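Fructokinase (Vibrio cholerae serotype O1, PDB 5EYN) phosphorylates fructose with ATP as a fructokinase of the PfkB (ribokinase-like) carbohydrate kinase family, and is captured here with fructose, ADP, beryllium trifluoride and calcium. Local coordinates at residues R74-T79 against G307-L312; T189-V194 against A224-P229; H91-H96 against D122-L127; K238-A243 against D290-A295. All blocks are in the same frame, centred on the assembly; numbering follows the deposited sequence.

Contact 1: R74-T79 against G307-L312; sequences RFMQQT and GAMTAL. With NA (sodium ion), chain F.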
loop_
_atom_site.group_PDB
_atom_site.type_symbol
_atom_site.label_atom_id
_atom_site.label_comp_id
_atom_site.label_asym_id
_atom_site.label_seq_id
_atom_site.Cartn_x
_atom_site.Cartn_y
_atom_site.Cartn_z
ATOM N N ARG A 74 11.164 3.287 6.904
ATOM C CA ARG A 74 11.887 4.108 7.863
ATOM C C ARG A 74 11.096 4.207 9.163
ATOM O O ARG A 74 11.681 4.249 10.241
ATOM C CB ARG A 74 12.179 5.486 7.288
ATOM C CG ARG A 74 13.243 5.437 6.213
ATOM C CD ARG A 74 13.667 6.820 5.773
ATOM N NE ARG A 74 12.699 7.411 4.860
ATOM C CZ ARG A 74 12.647 7.164 3.552
ATOM N NH1 ARG A 74 13.513 6.328 2.987
ATOM N NH2 ARG A 74 11.726 7.749 2.803
ATOM N N PHE A 75 9.770 4.233 9.064
ATOM C CA PHE A 75 8.917 4.244 10.247
ATOM C C PHE A 75 9.094 2.953 11.039
ATOM O O PHE A 75 9.120 2.974 12.261
ATOM C CB PHE A 75 7.467 4.428 9.820
ATOM C CG PHE A 75 6.463 4.275 10.927
ATOM C CD1 PHE A 75 6.361 5.219 11.935
ATOM C CD2 PHE A 75 5.599 3.199 10.938
ATOM C CE1 PHE A 75 5.415 5.076 12.929
ATOM C CE2 PHE A 75 4.643 3.065 11.924
ATOM C CZ PHE A 75 4.560 4.003 12.923
ATOM N N MET A 76 9.234 1.826 10.353
ATOM C CA MET A 76 9.444 0.564 11.061
ATOM C C MET A 76 10.837 0.493 11.697
ATOM O O MET A 76 10.990 -0.000 12.819
ATOM C CB MET A 76 9.164 -0.657 10.174
ATOM C CG MET A 76 7.678 -0.770 9.810
ATOM S SD MET A 76 6.568 -0.672 11.232
ATOM C CE MET A 76 7.052 -2.089 12.159
ATOM N N GLN A 77 11.850 1.000 10.997
ATOM C CA GLN A 77 13.173 1.120 11.611
ATOM C C GLN A 77 13.098 1.974 12.869
ATOM O O GLN A 77 13.667 1.617 13.909
ATOM C CB GLN A 77 14.169 1.741 10.635
ATOM C CG GLN A 77 15.564 1.936 11.204
ATOM C CD GLN A 77 16.477 2.694 10.253
ATOM O OE1 GLN A 77 16.074 3.688 9.642
ATOM N NE2 GLN A 77 17.711 2.219 10.112
ATOM N N GLN A 78 12.422 3.111 12.771
ATOM C CA GLN A 78 12.295 4.018 13.914
ATOM C C GLN A 78 11.580 3.329 15.073
ATOM O O GLN A 78 11.946 3.489 16.239
ATOM C CB GLN A 78 11.515 5.282 13.522
ATOM C CG GLN A 78 11.480 6.341 14.619
ATOM C CD GLN A 78 12.869 6.819 14.968
ATOM O OE1 GLN A 78 13.601 7.306 14.106
ATOM N NE2 GLN A 78 13.252 6.667 16.228
ATOM N N THR A 79 10.541 2.575 14.745
ATOM C CA THR A 79 9.764 1.885 15.755
ATOM C C THR A 79 10.638 0.870 16.494
ATOM O O THR A 79 10.666 0.834 17.724
ATOM C CB THR A 79 8.536 1.174 15.141
ATOM O OG1 THR A 79 7.634 2.138 14.575
ATOM C CG2 THR A 79 7.797 0.340 16.178
ATOM N N GLY A 307 -3.823 -1.599 17.237
ATOM C CA GLY A 307 -2.442 -1.739 16.793
ATOM C C GLY A 307 -1.847 -2.948 17.475
ATOM O O GLY A 307 -2.061 -3.186 18.655
ATOM N N ALA A 308 -1.098 -3.747 16.724
ATOM C CA ALA A 308 -0.481 -4.951 17.276
ATOM C C ALA A 308 0.474 -4.648 18.418
ATOM O O ALA A 308 0.595 -5.439 19.339
ATOM C CB ALA A 308 0.254 -5.709 16.185
ATOM N N MET A 309 1.169 -3.524 18.342
ATOM C CA MET A 309 2.228 -3.263 19.302
ATOM C C MET A 309 1.799 -2.373 20.455
ATOM O O MET A 309 2.483 -2.278 21.461
ATOM C CB MET A 309 3.411 -2.580 18.632
ATOM C CG MET A 309 4.084 -3.414 17.591
ATOM S SD MET A 309 5.487 -2.537 16.897
ATOM C CE MET A 309 6.083 -3.748 15.717
ATOM N N THR A 310 0.680 -1.679 20.295
ATOM C CA THR A 310 0.379 -0.548 21.174
ATOM C C THR A 310 0.331 -0.940 22.642
ATOM O O THR A 310 0.890 -0.234 23.489
ATOM C CB THR A 310 -0.935 0.075 20.751
ATOM O OG1 THR A 310 -0.882 0.316 19.335
ATOM C CG2 THR A 310 -1.147 1.380 21.485
ATOM N N ALA A 311 -0.343 -2.042 22.943
ATOM C CA ALA A 311 -0.572 -2.449 24.325
ATOM C C ALA A 311 0.278 -3.638 24.752
ATOM O O ALA A 311 0.007 -4.279 25.759
ATOM C CB ALA A 311 -2.064 -2.728 24.539
ATOM N N LEU A 312 1.323 -3.942 23.986
ATOM C CA LEU A 312 2.265 -4.973 24.417
ATOM C C LEU A 312 2.801 -4.575 25.797
ATOM O O LEU A 312 3.362 -3.492 25.954
ATOM C CB LEU A 312 3.398 -5.129 23.407
ATOM C CG LEU A 312 2.975 -5.691 22.053
ATOM C CD1 LEU A 312 4.140 -5.640 21.085
ATOM C CD2 LEU A 312 2.487 -7.117 22.223
HETATM NA NA NA F . -3.217 -3.943 20.232
HETATM O O HOH W 1 -1.200 -4.275 21.408
HETATM O O HOH W 2 -4.250 -5.274 19.176
#

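Contact 2: T189-V194 against A224-P229; sequences TVMRAV and ADFQIP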
loop_
_atom_site.group_PDB
_atom_site.type_symbol
_atom_site.label_atom_id
_atom_site.label_comp_id
_atom_site.label_asym_id
_atom_site.label_seq_id
_atom_site.Cartn_x
_atom_site.Cartn_y
_atom_site.Cartn_z
ATOM N N THR A 189 5.157 -26.347 2.408
ATOM C CA THR A 189 6.278 -25.498 2.812
ATOM C C THR A 189 6.210 -25.199 4.312
ATOM O O THR A 189 7.201 -25.291 5.035
ATOM C CB THR A 189 6.281 -24.192 2.014
ATOM O OG1 THR A 189 6.385 -24.475 0.615
ATOM C CG2 THR A 189 7.430 -23.310 2.414
ATOM N N VAL A 190 5.021 -24.879 4.792
ATOM C CA VAL A 190 4.830 -24.620 6.212
ATOM C C VAL A 190 5.128 -25.880 7.021
ATOM O O VAL A 190 5.810 -25.807 8.049
ATOM C CB VAL A 190 3.400 -24.104 6.471
ATOM C CG1 VAL A 190 3.069 -24.137 7.953
ATOM C CG2 VAL A 190 3.244 -22.698 5.894
ATOM N N MET A 191 4.672 -27.044 6.563
ATOM C CA MET A 191 4.922 -28.246 7.343
ATOM C C MET A 191 6.399 -28.623 7.355
ATOM O O MET A 191 6.870 -29.214 8.323
ATOM C CB MET A 191 4.047 -29.403 6.870
ATOM C CG MET A 191 2.570 -29.155 7.144
ATOM S SD MET A 191 2.178 -28.672 8.840
ATOM C CE MET A 191 2.436 -30.218 9.686
ATOM N N ARG A 192 7.141 -28.271 6.306
ATOM C CA ARG A 192 8.589 -28.454 6.322
ATOM C C ARG A 192 9.212 -27.657 7.467
ATOM O O ARG A 192 10.086 -28.164 8.171
ATOM C CB ARG A 192 9.195 -28.034 4.980
ATOM C CG ARG A 192 10.704 -28.220 4.876
ATOM C CD ARG A 192 11.235 -27.661 3.558
ATOM N NE ARG A 192 12.673 -27.469 3.619
ATOM C CZ ARG A 192 13.383 -26.738 2.772
ATOM N NH1 ARG A 192 12.796 -26.120 1.766
ATOM N NH2 ARG A 192 14.697 -26.640 2.938
ATOM N N ALA A 193 8.766 -26.420 7.670
ATOM C CA ALA A 193 9.265 -25.610 8.770
ATOM C C ALA A 193 8.815 -26.168 10.120
ATOM O O ALA A 193 9.578 -26.152 11.081
ATOM C CB ALA A 193 8.815 -24.171 8.615
ATOM N N VAL A 194 7.576 -26.635 10.215
ATOM C CA VAL A 194 7.111 -27.255 11.451
ATOM C C VAL A 194 8.068 -28.385 11.877
ATOM O O VAL A 194 8.361 -28.554 13.062
ATOM C CB VAL A 194 5.674 -27.794 11.294
ATOM C CG1 VAL A 194 5.279 -28.675 12.464
ATOM C CG2 VAL A 194 4.693 -26.630 11.154
ATOM N N ALA A 224 2.177 -35.870 15.449
ATOM C CA ALA A 224 2.917 -36.596 16.486
ATOM C C ALA A 224 4.290 -37.065 16.008
ATOM O O ALA A 224 5.272 -36.997 16.750
ATOM C CB ALA A 224 2.109 -37.780 16.979
ATOM N N ASP A 225 4.368 -37.554 14.778
ATOM C CA ASP A 225 5.621 -38.130 14.307
ATOM C C ASP A 225 6.702 -37.087 14.050
ATOM O O ASP A 225 7.842 -37.431 13.747
ATOM C CB ASP A 225 5.375 -38.989 13.068
ATOM C CG ASP A 225 4.577 -40.227 13.388
ATOM O OD1 ASP A 225 4.837 -40.829 14.453
ATOM O OD2 ASP A 225 3.685 -40.589 12.592
ATOM N N PHE A 226 6.346 -35.816 14.190
ATOM C CA PHE A 226 7.316 -34.731 14.095
ATOM C C PHE A 226 8.159 -34.653 15.375
ATOM O O PHE A 226 9.245 -34.074 15.375
ATOM C CB PHE A 226 6.596 -33.404 13.837
ATOM C CG PHE A 226 6.001 -33.281 12.452
ATOM C CD1 PHE A 226 6.443 -32.301 11.586
ATOM C CD2 PHE A 226 4.996 -34.139 12.018
ATOM C CE1 PHE A 226 5.908 -32.177 10.312
ATOM C CE2 PHE A 226 4.455 -34.017 10.740
ATOM C CZ PHE A 226 4.912 -33.032 9.891
ATOM N N GLN A 227 7.676 -35.260 16.457
ATOM C CA GLN A 227 8.365 -35.221 17.752
ATOM C C GLN A 227 8.789 -33.779 18.071
ATOM O O GLN A 227 9.931 -33.519 18.444
ATOM C CB GLN A 227 9.565 -36.194 17.801
ATOM C CG GLN A 227 9.200 -37.700 17.841
ATOM C CD GLN A 227 8.835 -38.239 19.238
ATOM O OE1 GLN A 227 9.057 -37.584 20.270
ATOM N NE2 GLN A 227 8.267 -39.448 19.268
ATOM N N ILE A 228 7.851 -32.849 17.907
ATOM C CA ILE A 228 8.081 -31.449 18.235
ATOM C C ILE A 228 8.146 -31.316 19.753
ATOM O O ILE A 228 7.245 -31.753 20.452
ATOM C CB ILE A 228 6.945 -30.541 17.704
ATOM C CG1 ILE A 228 6.748 -30.717 16.194
ATOM C CG2 ILE A 228 7.233 -29.094 17.989
ATOM C CD1 ILE A 228 5.412 -30.223 15.728
ATOM N N PRO A 229 9.226 -30.729 20.273
ATOM C CA PRO A 229 9.397 -30.655 21.725
ATOM C C PRO A 229 8.271 -29.896 22.433
ATOM O O PRO A 229 7.811 -30.341 23.482
ATOM C CB PRO A 229 10.738 -29.937 21.877
ATOM C CG PRO A 229 11.476 -30.281 20.640
ATOM C CD PRO A 229 10.438 -30.297 19.561
#

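Contact 3: H91-H96 against D122-L127; sequences HFDPVH and DQFLQL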
loop_
_atom_site.group_PDB
_atom_site.type_symbol
_atom_site.label_atom_id
_atom_site.label_comp_id
_atom_site.label_asym_id
_atom_site.label_seq_id
_atom_site.Cartn_x
_atom_site.Cartn_y
_atom_site.Cartn_z
ATOM N N HIS A 91 17.573 -4.175 6.861
ATOM C CA HIS A 91 18.102 -3.520 5.682
ATOM C C HIS A 91 16.997 -2.959 4.840
ATOM O O HIS A 91 15.867 -3.432 4.882
ATOM C CB HIS A 91 18.861 -4.520 4.824
ATOM C CG HIS A 91 19.937 -5.244 5.558
ATOM N ND1 HIS A 91 21.099 -4.629 5.971
ATOM C CD2 HIS A 91 20.023 -6.528 5.969
ATOM C CE1 HIS A 91 21.860 -5.508 6.599
ATOM N NE2 HIS A 91 21.231 -6.671 6.606
ATOM N N PHE A 92 17.353 -1.979 4.027
ATOM C CA PHE A 92 16.429 -1.426 3.065
ATOM C C PHE A 92 16.703 -2.053 1.717
ATOM O O PHE A 92 17.821 -1.968 1.196
ATOM C CB PHE A 92 16.585 0.094 3.040
ATOM C CG PHE A 92 16.274 0.724 4.360
ATOM C CD1 PHE A 92 14.991 1.154 4.642
ATOM C CD2 PHE A 92 17.243 0.827 5.341
ATOM C CE1 PHE A 92 14.685 1.709 5.861
ATOM C CE2 PHE A 92 16.943 1.389 6.574
ATOM C CZ PHE A 92 15.662 1.827 6.833
ATOM N N ASP A 93 15.702 -2.733 1.173
ATOM C CA ASP A 93 15.809 -3.247 -0.186
ATOM C C ASP A 93 15.857 -2.076 -1.153
ATOM O O ASP A 93 15.146 -1.081 -0.965
ATOM C CB ASP A 93 14.617 -4.134 -0.532
ATOM C CG ASP A 93 14.807 -4.864 -1.838
ATOM O OD1 ASP A 93 15.445 -5.933 -1.822
ATOM O OD2 ASP A 93 14.333 -4.370 -2.883
ATOM N N PRO A 94 16.691 -2.188 -2.193
ATOM C CA PRO A 94 16.831 -1.063 -3.124
ATOM C C PRO A 94 15.607 -0.798 -4.006
ATOM O O PRO A 94 15.454 0.316 -4.499
ATOM C CB PRO A 94 18.039 -1.469 -3.983
ATOM C CG PRO A 94 18.159 -2.939 -3.824
ATOM C CD PRO A 94 17.673 -3.257 -2.458
ATOM N N VAL A 95 14.746 -1.789 -4.183
ATOM C CA VAL A 95 13.702 -1.709 -5.202
ATOM C C VAL A 95 12.286 -1.862 -4.647
ATOM O O VAL A 95 11.371 -1.151 -5.043
ATOM C CB VAL A 95 13.947 -2.794 -6.289
ATOM C CG1 VAL A 95 12.724 -2.961 -7.193
ATOM C CG2 VAL A 95 15.193 -2.463 -7.102
ATOM N N HIS A 96 12.101 -2.799 -3.737
ATOM C CA HIS A 96 10.766 -3.198 -3.331
ATOM C C HIS A 96 10.261 -2.425 -2.121
ATOM O O HIS A 96 11.031 -1.973 -1.296
ATOM C CB HIS A 96 10.764 -4.703 -3.083
ATOM C CG HIS A 96 11.182 -5.482 -4.283
ATOM N ND1 HIS A 96 10.325 -5.720 -5.333
ATOM C CD2 HIS A 96 12.367 -6.041 -4.623
ATOM C CE1 HIS A 96 10.966 -6.400 -6.269
ATOM N NE2 HIS A 96 12.203 -6.616 -5.857
ATOM N N ASP A 122 10.485 -7.673 2.229
ATOM C CA ASP A 122 10.888 -8.801 3.060
ATOM C C ASP A 122 10.950 -10.102 2.278
ATOM O O ASP A 122 11.679 -11.007 2.662
ATOM C CB ASP A 122 9.922 -8.937 4.255
ATOM C CG ASP A 122 8.483 -8.925 3.824
ATOM O OD1 ASP A 122 7.874 -10.007 3.730
ATOM O OD2 ASP A 122 7.959 -7.820 3.549
ATOM N N GLN A 123 10.198 -10.190 1.188
ATOM C CA GLN A 123 10.208 -11.383 0.350
ATOM C C GLN A 123 11.520 -11.569 -0.410
ATOM O O GLN A 123 11.767 -12.629 -0.996
ATOM C CB GLN A 123 9.023 -11.359 -0.626
ATOM C CG GLN A 123 7.681 -11.396 0.075
ATOM C CD GLN A 123 7.497 -12.669 0.860
ATOM O OE1 GLN A 123 7.277 -13.719 0.284
ATOM N NE2 GLN A 123 7.589 -12.586 2.186
ATOM N N PHE A 124 12.376 -10.556 -0.346
ATOM C CA PHE A 124 13.657 -10.573 -1.039
ATOM C C PHE A 124 14.856 -10.744 -0.112
ATOM O O PHE A 124 15.991 -10.492 -0.502
ATOM C CB PHE A 124 13.764 -9.330 -1.920
ATOM C CG PHE A 124 12.735 -9.324 -2.999
ATOM C CD1 PHE A 124 11.492 -8.756 -2.796
ATOM C CD2 PHE A 124 12.984 -9.960 -4.204
ATOM C CE1 PHE A 124 10.537 -8.794 -3.775
ATOM C CE2 PHE A 124 12.034 -10.000 -5.183
ATOM C CZ PHE A 124 10.809 -9.410 -4.980
ATOM N N LEU A 125 14.592 -11.220 1.098
ATOM C CA LEU A 125 15.649 -11.627 2.016
ATOM C C LEU A 125 16.652 -12.536 1.302
ATOM O O LEU A 125 16.271 -13.542 0.702
ATOM C CB LEU A 125 15.054 -12.355 3.221
ATOM C CG LEU A 125 16.048 -12.705 4.321
ATOM C CD1 LEU A 125 16.320 -11.494 5.181
ATOM C CD2 LEU A 125 15.534 -13.846 5.173
ATOM N N GLN A 126 17.930 -12.188 1.401
ATOM C CA GLN A 126 19.014 -12.956 0.790
ATOM C C GLN A 126 19.822 -13.713 1.839
ATOM O O GLN A 126 19.779 -13.400 3.031
ATOM C CB GLN A 126 19.961 -12.028 0.031
ATOM C CG GLN A 126 19.291 -11.253 -1.086
ATOM C CD GLN A 126 20.237 -10.311 -1.798
ATOM O OE1 GLN A 126 21.428 -10.259 -1.495
ATOM N NE2 GLN A 126 19.707 -9.551 -2.742
ATOM N N LEU A 127 20.601 -14.687 1.389
ATOM C CA LEU A 127 21.443 -15.446 2.301
ATOM C C LEU A 127 22.405 -14.537 3.054
ATOM O O LEU A 127 22.679 -14.751 4.234
ATOM C CB LEU A 127 22.216 -16.520 1.556
ATOM C CG LEU A 127 21.368 -17.668 1.026
ATOM C CD1 LEU A 127 22.218 -18.548 0.122
ATOM C CD2 LEU A 127 20.785 -18.467 2.184
#

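Contact 4: K238-A243 against D290-A295; sequences KGALVA and DAVKWA. With ADP (adenosine-5'-diphosphate), chain E.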
loop_
_atom_site.group_PDB
_atom_site.type_symbol
_atom_site.label_atom_id
_atom_site.label_comp_id
_atom_site.label_asym_id
_atom_site.label_seq_id
_atom_site.Cartn_x
_atom_site.Cartn_y
_atom_site.Cartn_z
ATOM N N LYS A 238 -10.009 -18.890 25.818
ATOM C CA LYS A 238 -9.833 -20.112 26.602
ATOM C C LYS A 238 -8.367 -20.439 26.907
ATOM O O LYS A 238 -8.082 -21.422 27.583
ATOM C CB LYS A 238 -10.504 -21.294 25.891
ATOM C CG LYS A 238 -12.023 -21.201 25.811
ATOM C CD LYS A 238 -12.627 -21.112 27.197
ATOM C CE LYS A 238 -14.143 -21.132 27.171
ATOM N NZ LYS A 238 -14.700 -21.008 28.550
ATOM N N GLY A 239 -7.446 -19.625 26.404
ATOM C CA GLY A 239 -6.046 -19.745 26.757
ATOM C C GLY A 239 -5.248 -20.494 25.712
ATOM O O GLY A 239 -5.197 -20.101 24.544
ATOM N N ALA A 240 -4.605 -21.575 26.141
ATOM C CA ALA A 240 -3.745 -22.338 25.252
ATOM C C ALA A 240 -3.622 -23.777 25.712
ATOM O O ALA A 240 -3.583 -24.061 26.909
ATOM C CB ALA A 240 -2.382 -21.709 25.184
ATOM N N LEU A 241 -3.585 -24.684 24.745
ATOM C CA LEU A 241 -3.272 -26.076 24.991
ATOM C C LEU A 241 -1.778 -26.249 24.811
ATOM O O LEU A 241 -1.212 -25.860 23.796
ATOM C CB LEU A 241 -4.053 -26.976 24.040
ATOM C CG LEU A 241 -3.872 -28.479 24.297
ATOM C CD1 LEU A 241 -4.999 -29.278 23.686
ATOM C CD2 LEU A 241 -2.567 -28.995 23.740
ATOM N N VAL A 242 -1.141 -26.846 25.806
ATOM C CA VAL A 242 0.300 -27.040 25.811
ATOM C C VAL A 242 0.575 -28.529 25.653
ATOM O O VAL A 242 0.118 -29.333 26.456
ATOM C CB VAL A 242 0.907 -26.533 27.128
ATOM C CG1 VAL A 242 2.410 -26.707 27.123
ATOM C CG2 VAL A 242 0.530 -25.072 27.371
ATOM N N ALA A 243 1.271 -28.885 24.580
ATOM C CA ALA A 243 1.541 -30.282 24.271
ATOM C C ALA A 243 3.045 -30.523 24.233
ATOM O O ALA A 243 3.769 -29.939 23.421
ATOM C CB ALA A 243 0.911 -30.679 22.942
ATOM N N ASP A 290 4.842 -21.866 33.103
ATOM C CA ASP A 290 4.937 -20.466 33.515
ATOM C C ASP A 290 5.068 -19.535 32.300
ATOM O O ASP A 290 4.467 -18.455 32.264
ATOM C CB ASP A 290 6.137 -20.286 34.455
ATOM C CG ASP A 290 6.409 -18.836 34.777
ATOM O OD1 ASP A 290 5.777 -18.319 35.713
ATOM O OD2 ASP A 290 7.245 -18.205 34.104
ATOM N N ALA A 291 5.843 -19.943 31.302
ATOM C CA ALA A 291 6.003 -19.123 30.099
ATOM C C ALA A 291 4.678 -18.954 29.375
ATOM O O ALA A 291 4.392 -17.876 28.856
ATOM C CB ALA A 291 7.043 -19.719 29.163
ATOM N N VAL A 292 3.857 -20.000 29.381
ATOM C CA VAL A 292 2.534 -19.944 28.759
ATOM C C VAL A 292 1.580 -19.071 29.581
ATOM O O VAL A 292 0.733 -18.381 29.022
ATOM C CB VAL A 292 1.953 -21.353 28.534
ATOM C CG1 VAL A 292 0.528 -21.308 28.008
ATOM C CG2 VAL A 292 2.819 -22.107 27.543
ATOM N N LYS A 293 1.729 -19.067 30.896
ATOM C CA LYS A 293 0.939 -18.162 31.712
ATOM C C LYS A 293 1.251 -16.711 31.339
ATOM O O LYS A 293 0.348 -15.890 31.187
ATOM C CB LYS A 293 1.234 -18.419 33.193
ATOM C CG LYS A 293 0.563 -17.473 34.165
ATOM C CD LYS A 293 0.876 -17.856 35.628
ATOM C CE LYS A 293 0.119 -16.971 36.619
ATOM N NZ LYS A 293 0.376 -17.381 38.024
ATOM N N TRP A 294 2.531 -16.394 31.193
ATOM C CA TRP A 294 2.926 -15.073 30.717
ATOM C C TRP A 294 2.357 -14.809 29.329
ATOM O O TRP A 294 1.848 -13.723 29.053
ATOM C CB TRP A 294 4.450 -14.949 30.664
ATOM C CG TRP A 294 5.104 -14.635 31.987
ATOM C CD1 TRP A 294 4.922 -15.286 33.182
ATOM C CD2 TRP A 294 6.042 -13.587 32.245
ATOM N NE1 TRP A 294 5.692 -14.702 34.161
ATOM C CE2 TRP A 294 6.387 -13.657 33.612
ATOM C CE3 TRP A 294 6.633 -12.601 31.452
ATOM C CZ2 TRP A 294 7.289 -12.775 34.195
ATOM C CZ3 TRP A 294 7.517 -11.721 32.031
ATOM C CH2 TRP A 294 7.843 -11.817 33.389
ATOM N N ALA A 295 2.485 -15.790 28.435
ATOM C CA ALA A 295 1.988 -15.660 27.074
ATOM C C ALA A 295 0.503 -15.295 27.043
ATOM O O ALA A 295 0.077 -14.397 26.310
ATOM C CB ALA A 295 2.225 -16.963 26.316
HETATM P PB ADP E . -4.172 -13.020 17.144
HETATM O O1B ADP E . -2.986 -12.091 17.159
HETATM O O2B ADP E . -4.094 -13.960 15.963
HETATM O O3B ADP E . -5.428 -12.190 17.053
HETATM P PA ADP E . -5.432 -14.655 19.015
HETATM O O1A ADP E . -6.560 -13.641 18.930
HETATM O O2A ADP E . -5.733 -15.740 18.005
HETATM O O3A ADP E . -4.172 -13.855 18.501
HETATM O "O5'" ADP E . -5.319 -15.345 20.456
HETATM C "C5'" ADP E . -4.090 -15.677 21.002
HETATM C "C4'" ADP E . -3.985 -15.551 22.504
HETATM O "O4'" ADP E . -4.393 -14.265 22.912
HETATM C "C3'" ADP E . -4.773 -16.530 23.300
HETATM O "O3'" ADP E . -4.084 -17.735 23.450
HETATM C "C2'" ADP E . -4.911 -15.819 24.584
HETATM O "O2'" ADP E . -3.769 -15.860 25.352
HETATM C "C1'" ADP E . -5.081 -14.428 24.121
HETATM N N9 ADP E . -6.446 -14.033 23.916
HETATM C C8 ADP E . -7.097 -13.880 22.748
HETATM N N7 ADP E . -8.338 -13.475 22.967
HETATM C C5 ADP E . -8.523 -13.353 24.282
HETATM C C6 ADP E . -9.573 -12.967 25.099
HETATM N N6 ADP E . -10.840 -12.599 24.551
HETATM N N1 ADP E . -9.400 -12.957 26.418
HETATM C C2 ADP E . -8.234 -13.291 27.000
HETATM N N3 ADP E . -7.182 -13.673 26.240
HETATM C C4 ADP E . -7.313 -13.705 24.906
#

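Contact 1: R74-T79 against G307-L312
Met309 lays the far end of its side chain against helix 71-82, its sulfur SD lying 3.8 Å from the methyl CG2 of Thr79. In this ribokinase-like fold the contact joins that helix to the loop between helices 285-302 and 315-322, beside the fructose site. Met309 is stretched straight beyond CG (chi2 -178°, chi3 180°), the shape that carries a thioether from a loop to a helix whose backbone is well separated from it. Met76 does the reverse: its chain bends at chi2 and chi3, and this bend brings its methyl CE to 4.0 Å from CE of Met309, the two chains crossing at a slant. Unbranched, flexible methionines suit this buried, apolar meeting of helix and loop, since one can extend and the other fold back. Pro43 of strand 38-44 touches Met76, Thr79 and Met309 alike, and Met309 also packs on Asn49, a fructose-binding residue. Behind Met309 the loop makes a type I turn from Met309 to Leu312 and carries a sodium ion, bound at 2.1 Å by Gly307 O and also by the carbonyls of Ala302 and Gln305. In Thr79 the methyl CG2 stands opposite the backbone N and faces Met309 SD, while OG1, beside that N (chi1 -64°), turns back to donate to Phe75 O over 2.9 Å; Thr79 N reaches that same oxygen from the opposite face of the carbonyl plane.

Contact 2: T189-V194 against A224-P229
Met191, one turn before the end of helix 186-194, meets Phe226 in two ways. Its backbone oxygen O lies in the plane of the Phe226 ring, at the edge, 3.7 Å from CE1, where the slightly positive ring hydrogens suit a carbonyl oxygen. Its side chain, bent at both chi2 (-51°) and chi3 (-72°), curls round until the methyl CE is 3.8 Å from CZ of the same ring, the two side chains crossing at about a right angle. The flexible thioether can thus follow the aromatic rim while also touching Leu210 of helix 204-211. At Arg192, next in sequence, the bond to CB points away from the 224-229 loop, and the guanidinium makes a cation-pi contact with Phe156 of helix 151-165. In this ribokinase-like alpha/beta fold the contact joins the end of one helix to the loop that leads from helix 216-222 into strand 230-234 of the large sheet. Ala193 makes no contact with that loop; its small methyl packs against Phe171 and Phe156. Val194 closes the helix and is buried. Its CG1, set opposite the backbone N (chi1 169°), serves two partners: CD1 of Ile228 at 3.6 Å and CD1 of Phe226 at 3.9 Å, which it approaches obliquely to the ring. Val194 thus meets the loop with a short gamma methyl, Ile228 answers with the terminal CD1 of its longer arm, and Val194 also packs on Phe171 of strand 168-172.

Contact 3: H91-H96 against D122-L127
His96 and Phe124 lie flat on one another in an offset stack, their ring centroids 3.6 Å apart and their planes only 5° from parallel. This is the tight part of a contact that joins the exit of strand 86-93, an outermost strand of the large sheet in this ribokinase-like fold, to the loop leading toward strand 138-142. Phe124 CE1 sits over the centre of the imidazole, whereas His96 NE2 lies over the Phe124 ring toward its rim, 3.2 Å from CZ. Val95 CG1 covers the opposite imidazole face, sandwiching the ring between a methyl and an aromatic face. Flat rings suit this place because two planar faces can lie in broad contact even where both residues are only partly buried.

The looser side lies toward solvent: Pro94 is exposed at the strand exit, and so is Val95, although its CG1 covers the ring. A lighter touch is made by Asp93, OD1 standing 3.8 Å from Phe124 CB, and the same oxygen forms a salt bridge with Arg66 of strand 61-68. With CG opposite its backbone N (chi1 -170°), the carboxylate turns back toward the backbone N-H groups of Val95 and His96 and shapes the bend that presents the histidine. Its OD2 accepts from Val95 N in an Asx turn, above the carboxylate plane, and from His96 N on the anti side at 2.9 Å, with an N-H...O angle of 166°.

Contact 4: K238-A243 against D290-A295
Val242 and Val292 point at each other tip to tip, their CG2 methyls 3.7 Å apart. This is helix-on-sheet packing in the ribokinase-like fold: strand 240-244, antiparallel to both its neighbours in the large sheet, presents alternate side chains to helix 285-302. Ala240 and Val242 both point toward the helix, whereas Leu241 between them points away. On the helix, Val292 alone among residues 290-295 touches the strand, and its two methyls divide the work. CG1, opposite the backbone N (chi1 175°), lies 3.8 Å from Val242 CG2 and spreads on to Ala240 CB at 4.1 Å; within the two segments CG2 meets Val242 CG2. The forked valines fill the interface with methyls, while the small Ala240 lets the strand sit close to the helix, CA to CA 7.6 Å from Val292. Val251 of the edge strand 247-251 touches both valines, and Phe268 of helix 264-278 packs on Ala240. The contact lies beside the nucleotide pocket, to which Asn296, just beyond the helical segment, also contributes. Gly239, with backbone angles (phi 99°, psi -123°) at which a CB would press on the preceding carbonyl, takes the ribose hydroxyl directly: ADP O3' donates to Gly239 O over 2.8 Å.

Overall arrangement
All four contacts rest mainly on side-chain packing, but their burial and chemistry follow their place. Contacts 1 and 4 are buried and flank the active site, one near fructose and the other near ADP. Contact 1 uses extended and bent methionines between a helix and a loop; contact 4 uses compact valines and an alanine between helix and strand. Contacts 2 and 3 are only partly buried and bring in aromatic rings, a phenylalanine rim in one and a stacked pair in the other. Contacts 3 and 4 reach the same large sheet, their centres about 35 Å apart. Contacts 1 and 3 touch through Phe92, against helix 71-82, and contacts 2, 3 and 4 are all nested within the loop closed by contact 1.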